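Local atomic coordinates of epoxide hydrolase (Aspergillus niger, PDB entry 3G02), a protein that probably catalyses the hydrolysis of epoxides to vicinal diols with an alpha/beta hydrolase fold. Residues 116-121 with 306-311; 149-154 with 168-173; 191-196 with 316-321; 254-259 with 310-315; 265-268 with 272-275. The protein carries 9 engineered substitutions. All coordinates share one frame; numbering follows the deposited sequence. Where two conformers were deposited one is given.

Contact 1: 116-121 with 306-311; sequences HGWPGS and ESFPRA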
# COMPACT_ATOMS: atom_id res chain seq x y z
N HIS A 116 12.88 -19.01 3.99
CA HIS A 116 12.65 -17.59 4.27
C HIS A 116 11.25 -17.15 3.83
O HIS A 116 10.48 -17.92 3.26
CB HIS A 116 13.74 -16.76 3.57
CG HIS A 116 13.52 -16.58 2.10
ND1 HIS A 116 14.19 -17.30 1.14
CD2 HIS A 116 12.70 -15.74 1.42
CE1 HIS A 116 13.79 -16.92 -0.07
NE2 HIS A 116 12.88 -15.97 0.08
N GLY A 117 10.94 -15.89 4.10
CA GLY A 117 9.71 -15.26 3.61
C GLY A 117 10.01 -13.87 3.08
O GLY A 117 11.11 -13.61 2.57
N TRP A 118 9.03 -12.98 3.20
CA TRP A 118 9.14 -11.61 2.71
C TRP A 118 9.19 -10.67 3.91
O TRP A 118 8.39 -10.84 4.83
CB TRP A 118 7.94 -11.27 1.82
CG TRP A 118 8.06 -9.92 1.17
CD1 TRP A 118 8.47 -9.67 -0.11
CD2 TRP A 118 7.79 -8.64 1.76
NE1 TRP A 118 8.48 -8.31 -0.35
CE2 TRP A 118 8.06 -7.66 0.78
CE3 TRP A 118 7.34 -8.23 3.03
CZ2 TRP A 118 7.92 -6.29 1.03
CZ3 TRP A 118 7.18 -6.87 3.27
CH2 TRP A 118 7.47 -5.92 2.28
N PRO A 119 10.06 -9.64 3.90
CA PRO A 119 11.00 -9.22 2.86
C PRO A 119 12.39 -9.81 3.07
O PRO A 119 13.40 -9.11 2.88
CB PRO A 119 11.04 -7.71 3.06
CG PRO A 119 10.94 -7.55 4.56
CD PRO A 119 10.09 -8.72 5.05
N GLY A 120 12.44 -11.08 3.44
CA GLY A 120 13.70 -11.76 3.67
C GLY A 120 14.27 -12.45 2.44
O GLY A 120 13.88 -12.18 1.30
N SER A 121 15.21 -13.35 2.70
CA SER A 121 15.92 -14.07 1.64
C SER A 121 16.81 -15.12 2.28
O SER A 121 16.90 -15.23 3.50
CB SER A 121 16.78 -13.11 0.83
OG SER A 121 17.88 -12.66 1.60
N GLU A 306 15.68 -7.29 -8.66
CA GLU A 306 14.27 -7.03 -8.98
C GLU A 306 13.35 -8.01 -8.25
O GLU A 306 12.40 -8.54 -8.83
CB GLU A 306 14.03 -7.07 -10.50
CG GLU A 306 14.78 -5.99 -11.27
CD GLU A 306 14.64 -6.12 -12.78
OE1 GLU A 306 14.78 -7.25 -13.31
OE2 GLU A 306 14.40 -5.09 -13.44
N SER A 307 13.64 -8.23 -6.97
CA SER A 307 12.91 -9.20 -6.15
C SER A 307 11.47 -8.80 -5.90
O SER A 307 10.56 -9.62 -6.04
CB SER A 307 13.60 -9.39 -4.81
OG SER A 307 14.79 -10.14 -4.95
N PHE A 308 11.24 -7.54 -5.52
CA PHE A 308 9.94 -7.17 -4.99
C PHE A 308 8.75 -7.52 -5.91
O PHE A 308 7.81 -8.17 -5.45
CB PHE A 308 9.85 -5.71 -4.53
CG PHE A 308 8.49 -5.38 -4.01
CD1 PHE A 308 8.16 -5.64 -2.68
CD2 PHE A 308 7.51 -4.89 -4.87
CE1 PHE A 308 6.89 -5.39 -2.21
CE2 PHE A 308 6.23 -4.64 -4.40
CZ PHE A 308 5.91 -4.88 -3.07
N PRO A 309 8.77 -7.05 -7.18
CA PRO A 309 7.60 -7.33 -8.01
C PRO A 309 7.35 -8.82 -8.29
O PRO A 309 6.23 -9.19 -8.63
CB PRO A 309 7.90 -6.58 -9.31
CG PRO A 309 9.39 -6.44 -9.33
CD PRO A 309 9.77 -6.24 -7.90
N ARG A 310 8.39 -9.64 -8.16
CA ARG A 310 8.31 -11.07 -8.44
C ARG A 310 7.95 -11.90 -7.21
O ARG A 310 7.30 -12.94 -7.31
CB ARG A 310 9.64 -11.57 -9.02
CG ARG A 310 10.14 -10.78 -10.22
CD ARG A 310 11.39 -11.40 -10.83
NE ARG A 310 12.56 -11.30 -9.96
CZ ARG A 310 13.24 -12.33 -9.46
NH1 ARG A 310 12.86 -13.58 -9.71
NH2 ARG A 310 14.30 -12.11 -8.70
N ALA A 311 8.39 -11.44 -6.04
CA ALA A 311 8.28 -12.22 -4.81
C ALA A 311 6.89 -12.20 -4.21
O ALA A 311 6.51 -13.10 -3.45
CB ALA A 311 9.28 -11.70 -3.80

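Contact 2: 149-154 with 168-173; sequences SLPGYT and MDNARV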
# COMPACT_ATOMS: atom_id res chain seq x y z
N SER A 149 16.49 -19.98 -2.29
CA SER A 149 15.78 -18.76 -2.60
C SER A 149 14.47 -19.19 -3.23
O SER A 149 14.46 -19.86 -4.27
CB SER A 149 16.58 -17.89 -3.57
OG SER A 149 17.72 -17.34 -2.93
N LEU A 150 13.36 -18.84 -2.59
CA LEU A 150 12.05 -19.21 -3.11
C LEU A 150 11.84 -18.55 -4.47
O LEU A 150 12.42 -17.50 -4.76
CB LEU A 150 10.94 -18.79 -2.14
CG LEU A 150 10.87 -19.51 -0.78
CD1 LEU A 150 9.79 -18.89 0.09
CD2 LEU A 150 10.62 -21.01 -0.94
N PRO A 151 11.04 -19.19 -5.34
CA PRO A 151 10.68 -18.57 -6.62
C PRO A 151 10.34 -17.08 -6.46
O PRO A 151 9.56 -16.72 -5.56
CB PRO A 151 9.46 -19.37 -7.05
CG PRO A 151 9.75 -20.75 -6.53
CD PRO A 151 10.43 -20.53 -5.20
N GLY A 152 10.94 -16.25 -7.30
CA GLY A 152 10.69 -14.81 -7.28
C GLY A 152 11.60 -13.98 -6.39
O GLY A 152 11.50 -12.75 -6.40
N TYR A 153 12.48 -14.63 -5.62
CA TYR A 153 13.37 -13.90 -4.72
C TYR A 153 14.83 -13.97 -5.13
O TYR A 153 15.35 -15.04 -5.46
CB TYR A 153 13.31 -14.45 -3.31
CG TYR A 153 12.02 -14.28 -2.54
CD1 TYR A 153 10.97 -15.19 -2.69
CD2 TYR A 153 11.88 -13.26 -1.60
CE1 TYR A 153 9.79 -15.07 -1.94
CE2 TYR A 153 10.71 -13.13 -0.85
CZ TYR A 153 9.67 -14.03 -1.02
OH TYR A 153 8.51 -13.92 -0.28
N THR A 154 15.50 -12.81 -5.05
CA THR A 154 16.93 -12.66 -5.29
C THR A 154 17.42 -13.41 -6.54
O THR A 154 16.98 -13.10 -7.65
CB THR A 154 17.80 -12.91 -4.00
OG1 THR A 154 17.86 -14.31 -3.68
CG2 THR A 154 17.22 -12.15 -2.80
N MET A 168 1.30 -23.75 -3.16
CA MET A 168 1.53 -25.17 -3.47
C MET A 168 2.64 -25.35 -4.50
O MET A 168 3.43 -26.28 -4.42
CB MET A 168 0.24 -25.83 -3.95
CG MET A 168 0.34 -27.35 -4.11
SD MET A 168 0.72 -28.20 -2.56
CE MET A 168 -0.78 -27.93 -1.63
N ASP A 169 2.68 -24.44 -5.48
CA ASP A 169 3.73 -24.44 -6.49
C ASP A 169 5.11 -24.23 -5.86
O ASP A 169 6.08 -24.88 -6.24
CB ASP A 169 3.47 -23.36 -7.54
CG ASP A 169 2.22 -23.63 -8.36
OD1 ASP A 169 2.08 -24.75 -8.90
OD2 ASP A 169 1.38 -22.72 -8.47
N ASN A 170 5.17 -23.31 -4.90
CA ASN A 170 6.40 -23.08 -4.14
C ASN A 170 6.84 -24.34 -3.39
O ASN A 170 8.02 -24.70 -3.41
CB ASN A 170 6.22 -21.92 -3.16
CG ASN A 170 6.51 -20.57 -3.79
OD1 ASN A 170 7.59 -20.02 -3.63
ND2 ASN A 170 5.54 -20.02 -4.52
N ALA A 171 5.88 -24.99 -2.74
CA ALA A 171 6.13 -26.24 -2.01
C ALA A 171 6.67 -27.32 -2.94
O ALA A 171 7.65 -27.99 -2.63
CB ALA A 171 4.88 -26.70 -1.29
N ARG A 172 6.03 -27.47 -4.10
CA ARG A 172 6.46 -28.47 -5.08
C ARG A 172 7.91 -28.23 -5.54
O ARG A 172 8.68 -29.17 -5.70
CB ARG A 172 5.50 -28.50 -6.27
CG ARG A 172 5.73 -29.66 -7.23
CD ARG A 172 4.77 -29.62 -8.42
NE ARG A 172 4.92 -28.39 -9.18
CZ ARG A 172 4.06 -27.37 -9.16
NH1 ARG A 172 2.96 -27.43 -8.42
NH2 ARG A 172 4.31 -26.29 -9.89
N VAL A 173 8.27 -26.96 -5.73
CA VAL A 173 9.64 -26.59 -6.09
C VAL A 173 10.65 -26.96 -4.99
O VAL A 173 11.72 -27.51 -5.29
CB VAL A 173 9.76 -25.09 -6.46
CG1 VAL A 173 11.21 -24.65 -6.59
CG2 VAL A 173 9.00 -24.80 -7.76
O HOH W 1 7.86 -17.34 -3.34

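Contact 3: 191-196 with 316-321; sequences GGDIGS and REWVPT. Engineered in segment 316-321: Trp318 (natural residue Thr), Val319 (natural residue Thr).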
# COMPACT_ATOMS: atom_id res chain seq x y z
N GLY A 191 10.84 -23.42 8.87
CA GLY A 191 10.22 -22.29 8.18
C GLY A 191 9.77 -21.16 9.08
O GLY A 191 9.42 -21.37 10.24
N GLY A 192 9.81 -19.96 8.52
CA GLY A 192 9.23 -18.77 9.13
C GLY A 192 8.50 -17.98 8.06
O GLY A 192 8.71 -18.22 6.87
N ASP A 193 7.64 -17.07 8.49
CA ASP A 193 6.91 -16.19 7.58
C ASP A 193 6.19 -17.00 6.49
O ASP A 193 5.58 -18.03 6.78
CB ASP A 193 7.87 -15.14 6.99
CG ASP A 193 7.15 -13.92 6.51
OD1 ASP A 193 6.65 -13.16 7.36
OD2 ASP A 193 7.07 -13.72 5.28
N ILE A 194 6.26 -16.55 5.23
CA ILE A 194 5.63 -17.28 4.13
C ILE A 194 6.20 -18.70 4.04
O ILE A 194 5.47 -19.65 3.78
CB ILE A 194 5.79 -16.51 2.80
CG1 ILE A 194 5.00 -15.20 2.86
CG2 ILE A 194 5.31 -17.37 1.61
CD1 ILE A 194 5.38 -14.18 1.80
N GLY A 195 7.50 -18.83 4.33
CA GLY A 195 8.14 -20.14 4.38
C GLY A 195 7.48 -21.12 5.34
O GLY A 195 7.57 -22.33 5.13
N SER A 196 6.85 -20.61 6.39
CA SER A 196 6.09 -21.46 7.32
C SER A 196 4.94 -22.13 6.60
O SER A 196 4.72 -23.34 6.75
CB SER A 196 5.56 -20.67 8.51
OG SER A 196 6.58 -20.44 9.47
N ARG A 316 -1.60 -13.07 -2.64
CA ARG A 316 -3.02 -13.24 -2.99
C ARG A 316 -3.59 -14.57 -2.50
O ARG A 316 -4.81 -14.71 -2.37
CB ARG A 316 -3.27 -13.04 -4.49
CG ARG A 316 -2.43 -13.90 -5.40
CD ARG A 316 -2.69 -13.49 -6.83
NE ARG A 316 -1.81 -14.10 -7.81
CZ ARG A 316 -0.65 -13.60 -8.20
NH1 ARG A 316 -0.18 -12.47 -7.67
NH2 ARG A 316 0.07 -14.23 -9.13
N GLU A 317 -2.71 -15.53 -2.21
CA GLU A 317 -3.12 -16.79 -1.56
C GLU A 317 -2.84 -16.79 -0.05
O GLU A 317 -3.57 -17.41 0.72
CB GLU A 317 -2.42 -17.99 -2.20
CG GLU A 317 -2.83 -18.26 -3.64
CD GLU A 317 -2.42 -19.64 -4.11
OE1 GLU A 317 -1.60 -20.29 -3.43
OE2 GLU A 317 -2.92 -20.07 -5.18
N TRP A 318 -1.77 -16.12 0.36
CA TRP A 318 -1.31 -16.17 1.75
C TRP A 318 -2.16 -15.31 2.71
O TRP A 318 -2.38 -15.71 3.85
CB TRP A 318 0.17 -15.79 1.84
CG TRP A 318 0.82 -16.02 3.19
CD1 TRP A 318 0.95 -17.21 3.85
CD2 TRP A 318 1.45 -15.03 4.01
NE1 TRP A 318 1.62 -17.02 5.04
CE2 TRP A 318 1.94 -15.69 5.16
CE3 TRP A 318 1.66 -13.65 3.88
CZ2 TRP A 318 2.61 -15.01 6.18
CZ3 TRP A 318 2.32 -12.98 4.90
CH2 TRP A 318 2.80 -13.67 6.03
N VAL A 319 -2.60 -14.15 2.23
CA VAL A 319 -3.42 -13.24 3.03
C VAL A 319 -4.75 -13.89 3.49
O VAL A 319 -5.08 -13.81 4.67
CB VAL A 319 -3.62 -11.87 2.31
CG1 VAL A 319 -4.69 -11.03 2.99
CG2 VAL A 319 -2.30 -11.10 2.27
N PRO A 320 -5.49 -14.55 2.57
CA PRO A 320 -6.71 -15.29 2.97
C PRO A 320 -6.49 -16.33 4.08
O PRO A 320 -7.40 -16.54 4.89
CB PRO A 320 -7.13 -16.00 1.67
CG PRO A 320 -6.60 -15.14 0.59
CD PRO A 320 -5.28 -14.64 1.11
N THR A 321 -5.31 -16.95 4.12
CA THR A 321 -5.00 -17.96 5.14
C THR A 321 -4.76 -17.32 6.51
O THR A 321 -4.90 -17.97 7.55
CB THR A 321 -3.78 -18.84 4.76
OG1 THR A 321 -2.57 -18.08 4.86
CG2 THR A 321 -3.92 -19.41 3.35
O HOH W 2 2.72 -18.55 7.27

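Contact 4: 254-259 with 310-315; sequences MEHSTR and RAIHTY. With FMT (formic acid), chain C.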
# COMPACT_ATOMS: atom_id res chain seq x y z
N MET A 254 -2.18 -6.36 2.28
CA MET A 254 -3.40 -6.22 1.48
C MET A 254 -3.11 -5.64 0.10
O MET A 254 -3.74 -6.03 -0.88
CB MET A 254 -4.41 -5.36 2.23
CG MET A 254 -4.92 -6.03 3.50
SD MET A 254 -5.75 -7.61 3.29
CE MET A 254 -6.99 -7.25 2.05
N GLU A 255 -2.16 -4.71 0.03
CA GLU A 255 -1.75 -4.15 -1.25
C GLU A 255 -1.01 -5.19 -2.09
O GLU A 255 -1.29 -5.34 -3.29
CB GLU A 255 -0.91 -2.88 -1.05
CG GLU A 255 -0.46 -2.20 -2.34
CD GLU A 255 -1.58 -1.55 -3.15
OE1 GLU A 255 -2.73 -1.45 -2.66
OE2 GLU A 255 -1.30 -1.14 -4.30
N HIS A 256 -0.10 -5.95 -1.47
CA HIS A 256 0.58 -7.05 -2.18
C HIS A 256 -0.41 -8.07 -2.74
O HIS A 256 -0.21 -8.59 -3.84
CB HIS A 256 1.51 -7.82 -1.24
CG HIS A 256 2.68 -7.05 -0.71
ND1 HIS A 256 3.61 -7.64 0.11
CD2 HIS A 256 3.09 -5.77 -0.87
CE1 HIS A 256 4.53 -6.76 0.45
NE2 HIS A 256 4.24 -5.61 -0.14
N SER A 257 -1.45 -8.35 -1.97
CA SER A 257 -2.45 -9.35 -2.35
C SER A 257 -3.32 -8.86 -3.50
O SER A 257 -3.46 -9.54 -4.52
CB SER A 257 -3.33 -9.69 -1.15
OG SER A 257 -4.41 -10.52 -1.56
N THR A 258 -3.89 -7.67 -3.32
CA THR A 258 -4.92 -7.16 -4.24
C THR A 258 -4.39 -6.46 -5.48
O THR A 258 -5.02 -6.52 -6.54
CB THR A 258 -5.88 -6.21 -3.52
OG1 THR A 258 -5.15 -5.10 -2.98
CG2 THR A 258 -6.61 -6.94 -2.40
N ARG A 259 -3.26 -5.77 -5.34
CA ARG A 259 -2.70 -4.98 -6.43
C ARG A 259 -1.19 -5.20 -6.60
O ARG A 259 -0.42 -4.23 -6.64
CB ARG A 259 -3.04 -3.50 -6.26
CG ARG A 259 -4.52 -3.17 -6.32
CD ARG A 259 -5.12 -3.39 -7.71
NE ARG A 259 -6.49 -2.87 -7.74
CZ ARG A 259 -7.56 -3.57 -7.38
NH1 ARG A 259 -7.43 -4.83 -6.98
NH2 ARG A 259 -8.77 -3.01 -7.41
N ARG A 310 8.39 -9.64 -8.16
CA ARG A 310 8.31 -11.07 -8.44
C ARG A 310 7.95 -11.90 -7.21
O ARG A 310 7.30 -12.94 -7.31
CB ARG A 310 9.64 -11.57 -9.02
CG ARG A 310 10.14 -10.78 -10.22
CD ARG A 310 11.39 -11.40 -10.83
NE ARG A 310 12.56 -11.30 -9.96
CZ ARG A 310 13.24 -12.33 -9.46
NH1 ARG A 310 12.86 -13.58 -9.71
NH2 ARG A 310 14.30 -12.11 -8.70
N ALA A 311 8.39 -11.44 -6.04
CA ALA A 311 8.28 -12.22 -4.81
C ALA A 311 6.89 -12.20 -4.21
O ALA A 311 6.51 -13.10 -3.45
CB ALA A 311 9.28 -11.70 -3.80
N ILE A 312 6.11 -11.17 -4.54
CA ILE A 312 4.84 -10.96 -3.84
C ILE A 312 3.67 -11.78 -4.39
O ILE A 312 2.55 -11.67 -3.89
CB ILE A 312 4.49 -9.46 -3.73
CG1 ILE A 312 4.37 -8.81 -5.11
CG2 ILE A 312 5.53 -8.73 -2.85
CD1 ILE A 312 3.80 -7.40 -5.08
N HIS A 313 3.94 -12.64 -5.37
CA HIS A 313 2.89 -13.46 -5.99
C HIS A 313 2.08 -14.28 -4.99
O HIS A 313 0.89 -14.50 -5.19
CB HIS A 313 3.45 -14.36 -7.11
CG HIS A 313 4.40 -15.42 -6.63
ND1 HIS A 313 5.75 -15.18 -6.44
CD2 HIS A 313 4.21 -16.73 -6.33
CE1 HIS A 313 6.34 -16.29 -6.03
NE2 HIS A 313 5.43 -17.24 -5.96
N THR A 314 2.73 -14.71 -3.91
CA THR A 314 2.09 -15.58 -2.94
C THR A 314 1.05 -14.86 -2.09
O THR A 314 0.18 -15.51 -1.51
CB THR A 314 3.11 -16.20 -1.98
OG1 THR A 314 3.93 -15.17 -1.45
CG2 THR A 314 3.98 -17.22 -2.72
N TYR A 315 1.13 -13.54 -1.99
CA TYR A 315 0.25 -12.81 -1.08
C TYR A 315 -1.24 -12.99 -1.37
O TYR A 315 -2.04 -13.06 -0.45
CB TYR A 315 0.62 -11.33 -1.02
CG TYR A 315 1.76 -11.06 -0.09
CD1 TYR A 315 3.08 -11.28 -0.49
CD2 TYR A 315 1.53 -10.59 1.21
CE1 TYR A 315 4.14 -11.03 0.37
CE2 TYR A 315 2.59 -10.34 2.08
CZ TYR A 315 3.89 -10.57 1.66
OH TYR A 315 4.94 -10.33 2.51
C FMT C . 5.17 -11.05 5.52
O1 FMT C . 5.22 -11.24 6.73
O2 FMT C . 4.47 -10.16 5.02
O HOH W 3 -0.08 -11.36 -4.80

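Contact 5: 265-268 with 272-275; sequences HVLS and IALL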
# COMPACT_ATOMS: atom_id res chain seq x y z
N HIS A 265 5.32 -2.07 -9.55
CA HIS A 265 5.82 -0.95 -10.35
C HIS A 265 6.23 0.24 -9.49
O HIS A 265 7.27 0.84 -9.73
CB HIS A 265 4.79 -0.53 -11.40
CG HIS A 265 4.76 -1.42 -12.60
ND1 HIS A 265 5.77 -1.44 -13.53
CD2 HIS A 265 3.84 -2.31 -13.03
CE1 HIS A 265 5.48 -2.31 -14.48
NE2 HIS A 265 4.31 -2.85 -14.20
N VAL A 266 5.41 0.55 -8.49
CA VAL A 266 5.71 1.63 -7.55
C VAL A 266 7.10 1.47 -6.90
O VAL A 266 7.92 2.39 -6.92
CB VAL A 266 4.59 1.76 -6.48
CG1 VAL A 266 5.02 2.63 -5.31
CG2 VAL A 266 3.32 2.31 -7.12
N LEU A 267 7.37 0.30 -6.33
CA LEU A 267 8.63 0.09 -5.62
C LEU A 267 9.83 -0.16 -6.53
O LEU A 267 10.98 0.03 -6.12
CB LEU A 267 8.50 -1.03 -4.59
CG LEU A 267 7.39 -0.84 -3.55
CD1 LEU A 267 7.54 -1.91 -2.51
CD2 LEU A 267 7.43 0.54 -2.89
N SER A 268 9.57 -0.57 -7.77
CA SER A 268 10.63 -0.73 -8.76
C SER A 268 11.11 0.60 -9.32
O SER A 268 12.21 0.67 -9.88
CB SER A 268 10.14 -1.60 -9.91
OG SER A 268 9.89 -2.93 -9.47
N ILE A 272 14.64 4.43 -3.30
CA ILE A 272 14.15 5.07 -2.09
C ILE A 272 12.71 4.64 -1.77
O ILE A 272 12.36 4.47 -0.59
CB ILE A 272 14.33 6.61 -2.15
CG1 ILE A 272 15.82 6.96 -1.96
CG2 ILE A 272 13.44 7.34 -1.14
CD1 ILE A 272 16.42 6.62 -0.62
N ALA A 273 11.89 4.45 -2.80
CA ALA A 273 10.56 3.86 -2.62
C ALA A 273 10.68 2.48 -1.98
O ALA A 273 10.00 2.19 -0.99
CB ALA A 273 9.81 3.77 -3.94
N LEU A 274 11.56 1.65 -2.53
CA LEU A 274 11.77 0.32 -1.99
C LEU A 274 12.27 0.38 -0.54
O LEU A 274 11.79 -0.37 0.32
CB LEU A 274 12.74 -0.46 -2.88
CG LEU A 274 12.92 -1.94 -2.54
CD1 LEU A 274 11.68 -2.75 -2.88
CD2 LEU A 274 14.13 -2.46 -3.29
N LEU A 275 13.23 1.26 -0.27
CA LEU A 275 13.78 1.40 1.08
C LEU A 275 12.72 1.80 2.10
O LEU A 275 12.69 1.28 3.21
CB LEU A 275 14.94 2.41 1.09
CG LEU A 275 15.57 2.78 2.44
CD1 LEU A 275 16.25 1.60 3.10
CD2 LEU A 275 16.57 3.92 2.25

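Contact 1: 116-121 with 306-311
Trp118 belongs to the His-Gly-Trp-Pro loop behind strand 110-115, the HGXP oxyanion-hole motif of epoxide hydrolases, and meets Phe308 of helix 307-311. The two rings meet along their rims, with no stacking of either on the other; their planes are 68° apart and the centroids of the indole five-membered ring and the phenyl ring 5.7 Å apart. Trp118 CZ2 lies in the plane of the phenyl at its edge, 3.5 Å from Phe308 CE1, and Trp118 NE1 comes to 3.6 Å from Phe308 CD1. Next to NE1, Trp118 CD1 has Ala311 CB at 4.3 Å, near the indole plane at the ring's edge. Trp118 CG is turned anti to the backbone N (chi1 -174°), swinging the ring toward the helix. One indole face is covered by Pro119 CB, 3.5 Å above the ring; a cis peptide precedes that proline. His256 adds an edge-to-face ring partner. The backbone amide of Trp118 meanwhile faces Asp193, the predicted nucleophile. One residue therefore packs its ring against helix 307-311 while its amide is turned to the predicted nucleophile, so apolar packing around the indole and polar contact at the loop are tied together.

Contact 2: 149-154 with 168-173
Asn170 OD1 takes the shortest polar bond here, 2.7 Å from water 1, and the same water donates to Pro151 O at 2.9 Å, so one solvent molecule links the loop to helix 167-180. Beside that bond the amide oxygen lies against the proline ring, 3.3 Å from Pro151 CD, while Leu150 CB stands 3.9 Å from Asn170 OD1. The side chains of Pro151 and Asn170 run past each other in opposite directions, whereas Pro151 CG comes up against Val173 CG1 at 4.2 Å; Val173 CG1 lies anti to the backbone N (chi1 169°), on the side facing the loop. Asn170 ND2 is satisfied elsewhere, bonded to Gly166 O and to His313 NE2, which fixes how the amide is turned and leaves its oxygen toward the water. Behind the proline, Leu150 to Tyr153 form a type II turn closed by Tyr153 N to Leu150 O at 3.0 Å, with Gly152 at the positive phi such a turn asks for. Along the helix, Arg172 grips a single oxygen of Asp169 with both NH1 and NH2, end-on and in its own guanidinium plane, and turns NE to Glu93. The arrangement belongs to the beta-alpha-beta crossover from strand 143-148 through helix 167-180 to strand 187-191 in the alpha/beta hydrolase sheet, where the loop folds back over the helix that follows it.

Contact 3: 191-196 with 316-321
Ile194 CG1 sits over the face of Trp318, an engineered residue where the natural sequence has Thr, 3.7 Å from the centroid of the six-membered ring and only 10° off its normal, a clear CH-pi contact. Ile194 CG1 lies anti to the carbonyl carbon (chi1 -66°), which sets this methylene and not the CG2 branch above the indole. Asp193, the predicted nucleophile, comes to the far corner of the ring, Asp193 OD1 lying 4.1 Å from Trp318 CH2. At the indole edge, water 2 takes the N-H of Trp318 NE1 at 2.9 Å in the ring plane and donates to Asp193 O, also at 2.9 Å. One shell out, Leu167 and Phe197 pack on Trp318, and Thr321 OG1 bonds back to Trp318 O at 2.6 Å, tying the following turn to the tryptophan. On the other side, Asp193 has the positive phi (53°) expected of a nucleophile elbow, consistent with the Gly-Gly-Asp-Ile-Gly turn from strand 187-191 into helix 194-205. Ile194 N gives its hydrogen to Asp193 OD2 at 2.9 Å from above the carboxylate plane, and Trp118 N bonds to the same oxygen. With two backbone N-H groups on OD2, as in the oxyanion hole of related epoxide hydrolases, the carboxylate is held against rotation, and OD1 is probably the oxygen presented to the substrate.

Contact 4: 254-259 with 310-315
His256 leaves helix 251-258 with CB over the face of Tyr315, the predicted proton donor: His256 CB is 3.4 Å from Tyr315 CG. Beyond it a chi1 of -65° keeps the imidazole beside the backbone N, so that it runs along the phenol in the same direction. His256 ND1 then stands over the centre of the Tyr315 ring, 3.3 Å from Tyr315 CZ, in an edge-to-face pair with planes at 87° and centroids 4.4 Å apart. Across one imidazole face lies Ile312 CG2, 3.9 Å from the His256 ring centroid. These helices belong to the cap inserted between strands 209-214 and 340-345 of the alpha/beta hydrolase core, from which two tyrosines characteristically point into the epoxide pocket. Farther out, His256 NE2 bonds to Trp277 NE1; an indole N-H can only donate, consistent with a neutral ring whose ND1 hydrogen points at the phenol face. Past the histidine, Tyr315 OH gives a 2.6 Å hydrogen bond to O2 of a bound formic acid, a molecule probably from the crystallisation liquor, and Tyr252 OH bonds to the same molecule. Between the two backbones, water 3 bridges the carbonyl oxygens of His256 and Ile312.

Contact 5: 265-268 with 272-275
Leu267 lays one branch over the start of the next helix: Leu267 CD2 is 3.6 Å from Ala273 O and 4.1 Å from Ala273 CB. Rotated to a chi1 of -57°, with CG on the far side from its own carbonyl carbon, the leucine carries that methyl across to the alanine. Nearer the backbone, Leu267 CB meets the tip of Leu274, with Leu274 CD1 at 4.0 Å; Leu274 reaches it by turning CG anti to its backbone N (chi1 -172°). The carbonyls join in as plain packing surfaces. Leu267 O lies 3.7 Å from Leu274 CB, and one residue earlier Val266 O lies 3.8 Å from the Ala273 CB methyl, which points toward helix 260-268. These are two consecutive helices of the cap, 260-268 and 271-284, joined by a very short link, and their backbones come so close that the Leu267 and Leu274 CA atoms are 4.8 Å apart. The link itself is tied down by hydroxyls, Ser269 OG with Val266 O and Ser270 OG with Ile272 N. Both leucines also touch Phe308 of helix 307-311, and Leu274 continues onto Val299 and Trp303 of helix 292-304. Toward the dimer interface Val266 packs on Val266 of the second subunit, and Ala273 meets Ser269 of that subunit.

How the contacts relate
All five contacts are largely buried but differ in polarity. Contacts 1, 3 and 4 converge on the active site: contact 1 brings Trp118 N to Asp193 of contact 3, and shares helix 307-311 with contact 4, which also holds Tyr315 just beyond it. Their chemistry is aromatic and CH-pi packing beside a few polar atoms. Contact 2, in the hydrolase core, joins proline packing to a water bridge, a device contacts 3 and 4 share, and reaches contact 4 through Asn170 and His313. Contact 5 is wholly apolar between its side chains and lies farthest from the chain's centre, about 20 Å between centres; Phe308 connects it to contact 1. Only contact 2 does not touch the second subunit.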